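Local coordinates for possible sortase-like protein (Corynebacterium diphtheriae, PDB 5UUS), which is a sortase-family protein that probably acts as a cysteine transpeptidase or hydrolase at the bacterial cell surface, probably through an acyl-thioester intermediate, at residues A[52-64]-A[68-80]. Sequence-based numbering, arbitrary orientation.
Sequences DFQFAIVEGTTDA and AGPGHYNDTQLPG
Glu59 and His72 extend side by side from neighbouring parallel strands, and the carboxylate of Glu59 meets the imidazole at its edge. His72 ND1 donates to Glu59 OE1 at 2.7 Å, reaching the oxygen from the syn side, while carboxylate and ring planes stand 36° apart. Both side chains leave the backbone with CG anti to N, and the bend of Glu59 at chi2 brings its carboxylate round to the ring. Across the ring, NE2 donates to the carbonyl O of Gln77, which lies tilted out of the ring plane; bonds at both nitrogens limit rotation of the ring. Asn74 crosses the end of Glu59 with its amide almost perpendicular to the carboxylate; its ND2 gives OE2 a weak hydrogen bond, and a water donates to both Glu59 OE2 and Asn74 O.

The two backbones form a short parallel pairing of strands 54-59 and 71-72, part of the sortase beta-barrel, in which strand 40-45 flanks 54-59 on its other side and 83-88 continues beyond 71-72. His72 N reaches Val58 O at 2.7 Å, preceded by Val58 N to Pro70 O and followed by Gly60 N to His72 O. Gly71 CA makes a close CA-H...O contact with Gly60 O at 3.2 Å.

Past the strand end, Thr61 lays its methyl over one face of the Tyr73 ring, CG2 sitting 3.9 Å from the centroid and 13° off the normal, while the Tyr73 hydroxyl is hydrogen-bonded to the Thr193 hydroxyl. Two waters link Thr61 to Asn74 OD1, one through the backbone N and one through OG1. At the opposite end Pro70 crosses Phe55 at about a right angle, with Pro70 CD 3.6 Å from Phe55 CB.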
# COMPACT_ATOMS: atom_id res chain seq x y z
N ASP A 52 -7.94 -14.90 6.58
CA ASP A 52 -9.06 -14.15 7.14
C ASP A 52 -8.79 -12.64 7.18
O ASP A 52 -9.71 -11.84 7.35
CB ASP A 52 -9.39 -14.68 8.54
CG ASP A 52 -9.92 -16.10 8.51
OD1 ASP A 52 -10.45 -16.52 7.46
OD2 ASP A 52 -9.81 -16.80 9.54
N PHE A 53 -7.53 -12.25 7.01
CA PHE A 53 -7.19 -10.83 7.05
C PHE A 53 -7.56 -10.16 5.73
O PHE A 53 -6.90 -10.36 4.72
CB PHE A 53 -5.70 -10.62 7.34
CG PHE A 53 -5.34 -9.17 7.60
CD1 PHE A 53 -5.21 -8.70 8.90
CD2 PHE A 53 -5.13 -8.29 6.54
CE1 PHE A 53 -4.88 -7.38 9.14
CE2 PHE A 53 -4.81 -6.96 6.78
CZ PHE A 53 -4.69 -6.51 8.08
N GLN A 54 -8.63 -9.37 5.76
CA GLN A 54 -9.01 -8.57 4.60
C GLN A 54 -9.85 -7.41 5.08
O GLN A 54 -10.67 -7.54 6.00
CB GLN A 54 -9.78 -9.41 3.56
CG GLN A 54 -11.08 -9.96 4.05
CD GLN A 54 -11.75 -10.80 3.00
OE1 GLN A 54 -11.34 -11.93 2.74
NE2 GLN A 54 -12.78 -10.25 2.37
N PHE A 55 -9.60 -6.26 4.50
CA PHE A 55 -10.31 -5.06 4.89
C PHE A 55 -10.73 -4.31 3.65
O PHE A 55 -9.96 -4.21 2.71
CB PHE A 55 -9.42 -4.19 5.74
CG PHE A 55 -9.30 -4.68 7.16
CD1 PHE A 55 -10.19 -4.25 8.13
CD2 PHE A 55 -8.29 -5.57 7.52
CE1 PHE A 55 -10.08 -4.69 9.45
CE2 PHE A 55 -8.18 -6.03 8.83
CZ PHE A 55 -9.07 -5.59 9.79
N ALA A 56 -11.94 -3.76 3.67
CA ALA A 56 -12.36 -2.80 2.68
C ALA A 56 -11.59 -1.50 2.90
O ALA A 56 -11.27 -1.11 4.04
CB ALA A 56 -13.87 -2.56 2.76
N ILE A 57 -11.26 -0.83 1.81
CA ILE A 57 -10.65 0.46 1.90
C ILE A 57 -11.64 1.51 1.48
O ILE A 57 -12.26 1.38 0.44
CB ILE A 57 -9.39 0.54 1.05
CG1 ILE A 57 -8.39 -0.52 1.52
CG2 ILE A 57 -8.79 1.94 1.11
CD1 ILE A 57 -7.23 -0.73 0.54
N VAL A 58 -11.78 2.54 2.31
CA VAL A 58 -12.74 3.62 2.07
C VAL A 58 -12.01 4.88 1.54
O VAL A 58 -10.83 5.08 1.83
CB VAL A 58 -13.50 3.91 3.40
CG1 VAL A 58 -13.95 5.34 3.52
CG2 VAL A 58 -14.65 2.92 3.58
N GLU A 59 -12.70 5.72 0.78
CA GLU A 59 -12.10 6.97 0.30
C GLU A 59 -12.22 8.08 1.34
O GLU A 59 -13.33 8.49 1.68
CB GLU A 59 -12.78 7.42 -1.01
CG GLU A 59 -12.30 8.78 -1.53
CD GLU A 59 -10.87 8.74 -2.09
OE1 GLU A 59 -10.22 7.66 -2.05
OE2 GLU A 59 -10.40 9.79 -2.58
N GLY A 60 -11.08 8.57 1.83
CA GLY A 60 -11.08 9.55 2.89
C GLY A 60 -10.43 9.05 4.19
O GLY A 60 -10.42 7.84 4.48
N THR A 61 -9.90 9.96 4.98
CA THR A 61 -9.23 9.57 6.23
C THR A 61 -9.81 10.26 7.45
O THR A 61 -9.11 10.43 8.45
CB THR A 61 -7.71 9.85 6.17
OG1 THR A 61 -7.47 11.18 5.74
CG2 THR A 61 -7.02 8.92 5.22
N THR A 62 -11.07 10.66 7.39
CA THR A 62 -11.73 11.21 8.57
C THR A 62 -11.94 10.11 9.59
O THR A 62 -11.81 8.92 9.28
CB THR A 62 -13.09 11.85 8.24
OG1 THR A 62 -14.04 10.80 7.99
CG2 THR A 62 -12.99 12.76 7.02
N ASP A 63 -12.26 10.51 10.81
CA ASP A 63 -12.50 9.57 11.90
C ASP A 63 -13.59 8.59 11.51
O ASP A 63 -13.48 7.39 11.74
CB ASP A 63 -12.86 10.31 13.18
CG ASP A 63 -11.81 11.35 13.57
OD1 ASP A 63 -10.60 11.11 13.31
OD2 ASP A 63 -12.18 12.40 14.12
N ALA A 64 -14.63 9.12 10.87
CA ALA A 64 -15.74 8.30 10.42
C ALA A 64 -15.32 7.27 9.37
O ALA A 64 -15.78 6.12 9.38
CB ALA A 64 -16.86 9.19 9.89
N ALA A 68 -14.38 1.51 10.08
CA ALA A 68 -14.54 0.09 9.74
C ALA A 68 -13.32 -0.51 9.05
O ALA A 68 -13.35 -1.68 8.63
CB ALA A 68 -15.77 -0.09 8.87
N GLY A 69 -12.25 0.27 8.90
CA GLY A 69 -11.05 -0.20 8.20
C GLY A 69 -10.21 0.94 7.66
O GLY A 69 -10.44 2.11 7.98
N PRO A 70 -9.21 0.61 6.82
CA PRO A 70 -8.34 1.68 6.32
C PRO A 70 -9.08 2.68 5.44
O PRO A 70 -10.08 2.33 4.79
CB PRO A 70 -7.28 0.92 5.52
CG PRO A 70 -7.35 -0.48 6.01
CD PRO A 70 -8.75 -0.72 6.41
N GLY A 71 -8.60 3.93 5.42
CA GLY A 71 -9.10 4.94 4.50
C GLY A 71 -7.98 5.44 3.60
O GLY A 71 -6.83 5.53 4.04
N HIS A 72 -8.30 5.77 2.36
CA HIS A 72 -7.36 6.34 1.39
C HIS A 72 -7.19 7.84 1.61
O HIS A 72 -8.18 8.56 1.69
CB HIS A 72 -7.84 6.04 -0.04
CG HIS A 72 -7.01 6.66 -1.13
ND1 HIS A 72 -7.54 7.53 -2.06
CD2 HIS A 72 -5.70 6.51 -1.45
CE1 HIS A 72 -6.58 7.90 -2.90
NE2 HIS A 72 -5.46 7.30 -2.56
N TYR A 73 -5.94 8.33 1.74
CA TYR A 73 -5.68 9.76 1.70
C TYR A 73 -6.10 10.34 0.33
O TYR A 73 -5.51 10.01 -0.70
CB TYR A 73 -4.21 10.07 1.97
CG TYR A 73 -3.70 9.78 3.39
CD1 TYR A 73 -3.75 10.76 4.37
CD2 TYR A 73 -3.15 8.56 3.70
CE1 TYR A 73 -3.26 10.51 5.67
CE2 TYR A 73 -2.67 8.29 5.00
CZ TYR A 73 -2.72 9.28 5.97
OH TYR A 73 -2.23 9.00 7.24
N ASN A 74 -7.08 11.22 0.33
CA ASN A 74 -7.71 11.73 -0.89
C ASN A 74 -6.81 12.24 -2.01
O ASN A 74 -7.07 12.03 -3.20
CB ASN A 74 -8.66 12.87 -0.51
CG ASN A 74 -9.76 12.41 0.38
OD1 ASN A 74 -9.70 12.56 1.59
ND2 ASN A 74 -10.79 11.82 -0.22
N ASP A 75 -5.76 12.96 -1.66
CA ASP A 75 -4.96 13.54 -2.74
C ASP A 75 -3.81 12.63 -3.19
O ASP A 75 -2.94 13.08 -3.92
CB ASP A 75 -4.44 14.91 -2.31
CG ASP A 75 -5.57 15.91 -2.05
OD1 ASP A 75 -6.56 15.90 -2.83
OD2 ASP A 75 -5.48 16.68 -1.06
N THR A 76 -3.80 11.37 -2.79
CA THR A 76 -2.72 10.48 -3.20
C THR A 76 -3.17 9.55 -4.34
O THR A 76 -4.33 9.55 -4.71
CB THR A 76 -2.22 9.63 -2.01
OG1 THR A 76 -3.19 8.63 -1.68
CG2 THR A 76 -1.97 10.55 -0.80
N GLN A 77 -2.24 8.76 -4.87
CA GLN A 77 -2.54 7.95 -6.04
C GLN A 77 -3.40 6.77 -5.63
O GLN A 77 -3.60 6.53 -4.44
CB GLN A 77 -1.26 7.48 -6.73
CG GLN A 77 -0.58 8.59 -7.57
CD GLN A 77 0.01 9.74 -6.73
OE1 GLN A 77 0.86 9.55 -5.85
NE2 GLN A 77 -0.43 10.96 -7.02
N LEU A 78 -3.91 6.07 -6.62
CA LEU A 78 -4.84 4.97 -6.42
C LEU A 78 -4.09 3.67 -6.75
O LEU A 78 -2.97 3.72 -7.23
CB LEU A 78 -6.10 5.18 -7.29
CG LEU A 78 -6.99 6.35 -6.82
CD1 LEU A 78 -8.07 6.71 -7.91
CD2 LEU A 78 -7.65 5.98 -5.51
N PRO A 79 -4.70 2.50 -6.49
CA PRO A 79 -3.92 1.27 -6.62
C PRO A 79 -3.37 1.01 -8.01
O PRO A 79 -4.12 1.18 -8.98
CB PRO A 79 -4.95 0.18 -6.23
CG PRO A 79 -5.86 0.87 -5.28
CD PRO A 79 -6.00 2.27 -5.84
N GLY A 80 -2.11 0.61 -8.12
CA GLY A 80 -1.52 0.28 -9.41
C GLY A 80 -0.88 1.46 -10.12
O GLY A 80 -0.24 1.32 -11.15
O HOH W 1 -8.53 10.08 -4.27
O HOH W 2 -10.40 12.85 4.36
O HOH W 3 -7.54 12.23 3.38